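Local coordinates for putative uncharacterized protein (Pyrococcus furiosus, PDB 3UFC) that binds CRISPR RNA and is a putative Cas6-like endoribonuclease, probably acting in CRISPR adaptive immunity, at residues 31-36 / 94-99. Residues are numbered along the deposited sequence; the frame is centred on the assembly and turned at random.
Sequences VEKAGA and EGIEKS
Lys33 reaches from helix 23-37 to the C-terminal end of helix 86-98, where its NZ donates to Ser99 twice: to OG at 2.8 Å and to the carbonyl O, also at 2.8 Å. The second bond approaches from above the carbonyl plane, 40° out of it. The Lys33 chain runs extended to CE and bends at its last torsion (chi4 -59°), which turns the ammonium into this site; the Ser99 hydroxyl is rotated to the side of its own carbonyl carbon, which puts both oxygens on NZ. The carbonyl of Glu101 takes a third bond from NZ, and Phe102 adds a cation-pi contact. Nearer the backbones, a water donates to Lys33 O (2.8 Å) and Gly95 O (2.6 Å), bridging the two helices of the N-terminal ferredoxin-like domain. The axes of 31-36 and 94-98 pass 7.6 Å apart, at 99°, and the bare CA of Gly95 comes within 3.3 Å of Lys33 O. Ile96 CG1 lies beside Lys33 CD at 4.3 Å, and its side chain also rests on Val111 and Ile114 of the underlying antiparallel sheet. The buried ammonium thus meets neutral oxygens, and the dipole of helix 86-98, ending at Ser99, would probably stabilise its charge.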
ATOM      1  N   VAL A  31      12.469   4.308  -2.399  1.00 27.03           N
ATOM      2  CA  VAL A  31      13.295   4.693  -1.257  1.00 27.51           C
ATOM      3  C   VAL A  31      14.650   5.233  -1.729  1.00 31.16           C
ATOM      4  O   VAL A  31      15.149   6.235  -1.209  1.00 29.88           O
ATOM      5  CB  VAL A  31      13.539   3.498  -0.303  1.00 28.54           C
ATOM      6  CG1 VAL A  31      14.526   3.899   0.789  1.00 26.84           C
ATOM      7  CG2 VAL A  31      12.216   3.040   0.315  1.00 26.23           C
ATOM      8  N   GLU A  32      15.242   4.565  -2.712  1.00 31.85           N
ATOM      9  CA  GLU A  32      16.529   4.991  -3.245  1.00 36.24           C
ATOM     10  C   GLU A  32      16.404   6.409  -3.815  1.00 35.36           C
ATOM     11  O   GLU A  32      17.216   7.283  -3.519  1.00 36.26           O
ATOM     12  CB  GLU A  32      16.986   4.011  -4.333  1.00 38.58           C
ATOM     13  CG  GLU A  32      18.402   4.233  -4.853  1.00 46.89           C
ATOM     14  CD  GLU A  32      18.524   5.460  -5.741  1.00 51.75           C
ATOM     15  OE1 GLU A  32      17.764   5.555  -6.729  1.00 54.23           O
ATOM     16  OE2 GLU A  32      19.384   6.323  -5.455  1.00 54.83           O
ATOM     17  N   LYS A  33      15.372   6.639  -4.618  1.00 34.62           N
ATOM     18  CA  LYS A  33      15.167   7.953  -5.219  1.00 34.62           C
ATOM     19  C   LYS A  33      14.892   9.048  -4.188  1.00 35.92           C
ATOM     20  O   LYS A  33      15.416  10.156  -4.301  1.00 36.80           O
ATOM     21  CB  LYS A  33      14.025   7.891  -6.239  1.00 32.62           C
ATOM     22  CG  LYS A  33      14.324   6.965  -7.414  1.00 30.80           C
ATOM     23  CD  LYS A  33      13.131   6.818  -8.341  1.00 30.70           C
ATOM     24  CE  LYS A  33      13.424   5.796  -9.429  1.00 29.93           C
ATOM     25  NZ  LYS A  33      14.613   6.193 -10.245  1.00 30.32           N
ATOM     26  N   ALA A  34      14.077   8.744  -3.181  1.00 35.59           N
ATOM     27  CA  ALA A  34      13.756   9.733  -2.156  1.00 35.99           C
ATOM     28  C   ALA A  34      14.956  10.028  -1.262  1.00 37.14           C
ATOM     29  O   ALA A  34      15.174  11.171  -0.856  1.00 36.98           O
ATOM     30  CB  ALA A  34      12.578   9.251  -1.310  1.00 33.64           C
ATOM     31  N   GLY A  35      15.731   8.993  -0.959  1.00 38.93           N
ATOM     32  CA  GLY A  35      16.891   9.166  -0.105  1.00 41.18           C
ATOM     33  C   GLY A  35      17.966  10.044  -0.715  1.00 44.07           C
ATOM     34  O   GLY A  35      18.681  10.740   0.003  1.00 44.78           O
ATOM     35  N   ALA A  36      18.083  10.012  -2.039  1.00 45.57           N
ATOM     36  CA  ALA A  36      19.082  10.811  -2.742  1.00 47.62           C
ATOM     37  C   ALA A  36      18.870  12.302  -2.498  1.00 48.93           C
ATOM     38  O   ALA A  36      19.823  13.080  -2.494  1.00 49.99           O
ATOM     39  CB  ALA A  36      19.027  10.516  -4.241  1.00 47.33           C
ATOM     40  N   GLU A  94      10.018  14.791  -5.296  1.00 36.51           N
ATOM     41  CA  GLU A  94      11.259  15.398  -5.759  1.00 38.90           C
ATOM     42  C   GLU A  94      12.233  14.322  -6.217  1.00 38.83           C
ATOM     43  O   GLU A  94      12.882  14.456  -7.257  1.00 38.73           O
ATOM     44  CB  GLU A  94      11.895  16.230  -4.642  1.00 41.25           C
ATOM     45  CG  GLU A  94      11.162  17.526  -4.342  1.00 47.21           C
ATOM     46  CD  GLU A  94      11.751  18.273  -3.156  1.00 51.92           C
ATOM     47  OE1 GLU A  94      12.996  18.377  -3.073  1.00 53.24           O
ATOM     48  OE2 GLU A  94      10.967  18.763  -2.314  1.00 55.02           O
ATOM     49  N   GLY A  95      12.336  13.255  -5.430  1.00 37.94           N
ATOM     50  CA  GLY A  95      13.232  12.167  -5.773  1.00 36.76           C
ATOM     51  C   GLY A  95      12.903  11.551  -7.118  1.00 36.22           C
ATOM     52  O   GLY A  95      13.801  11.193  -7.878  1.00 36.18           O
ATOM     53  N   ILE A  96      11.614  11.431  -7.417  1.00 35.67           N
ATOM     54  CA  ILE A  96      11.171  10.847  -8.678  1.00 36.22           C
ATOM     55  C   ILE A  96      11.312  11.835  -9.837  1.00 37.76           C
ATOM     56  O   ILE A  96      11.587  11.439 -10.971  1.00 36.72           O
ATOM     57  CB  ILE A  96       9.703  10.369  -8.572  1.00 36.10           C
ATOM     58  CG1 ILE A  96       9.625   9.166  -7.626  1.00 34.91           C
ATOM     59  CG2 ILE A  96       9.161  10.017  -9.948  1.00 35.07           C
ATOM     60  CD1 ILE A  96       8.226   8.635  -7.406  1.00 35.92           C
ATOM     61  N   GLU A  97      11.124  13.120  -9.555  1.00 37.73           N
ATOM     62  CA  GLU A  97      11.262  14.137 -10.591  1.00 39.87           C
ATOM     63  C   GLU A  97      12.709  14.184 -11.068  1.00 40.34           C
ATOM     64  O   GLU A  97      12.973  14.418 -12.245  1.00 40.53           O
ATOM     65  CB  GLU A  97      10.841  15.510 -10.057  1.00 40.87           C
ATOM     66  CG  GLU A  97       9.336  15.721 -10.030  1.00 44.31           C
ATOM     67  CD  GLU A  97       8.747  15.866 -11.422  1.00 48.37           C
ATOM     68  OE1 GLU A  97       9.036  16.886 -12.083  1.00 49.59           O
ATOM     69  OE2 GLU A  97       8.000  14.964 -11.859  1.00 49.61           O
ATOM     70  N   LYS A  98      13.641  13.944 -10.148  1.00 40.93           N
ATOM     71  CA  LYS A  98      15.067  13.956 -10.466  1.00 42.17           C
ATOM     72  C   LYS A  98      15.527  12.666 -11.144  1.00 41.97           C
ATOM     73  O   LYS A  98      16.433  12.687 -11.977  1.00 42.12           O
ATOM     74  CB  LYS A  98      15.886  14.177  -9.194  1.00 43.36           C
ATOM     75  CG  LYS A  98      17.392  14.065  -9.394  1.00 46.58           C
ATOM     76  CD  LYS A  98      18.131  14.285  -8.084  1.00 49.13           C
ATOM     77  CE  LYS A  98      19.635  14.169  -8.266  1.00 51.82           C
ATOM     78  NZ  LYS A  98      20.370  14.379  -6.983  1.00 54.55           N
ATOM     79  N   SER A  99      14.910  11.547 -10.772  1.00 40.17           N
ATOM     80  CA  SER A  99      15.251  10.246 -11.345  1.00 38.66           C
ATOM     81  C   SER A  99      13.938   9.551 -11.712  1.00 38.93           C
ATOM     82  O   SER A  99      13.485   8.645 -11.010  1.00 39.07           O
ATOM     83  CB  SER A  99      16.028   9.421 -10.319  1.00 38.67           C
ATOM     84  OG  SER A  99      16.436   8.181 -10.862  1.00 40.87           O
TER
HETATM   85  O   HOH W   1      16.196  10.950  -6.825  1.00 35.63           O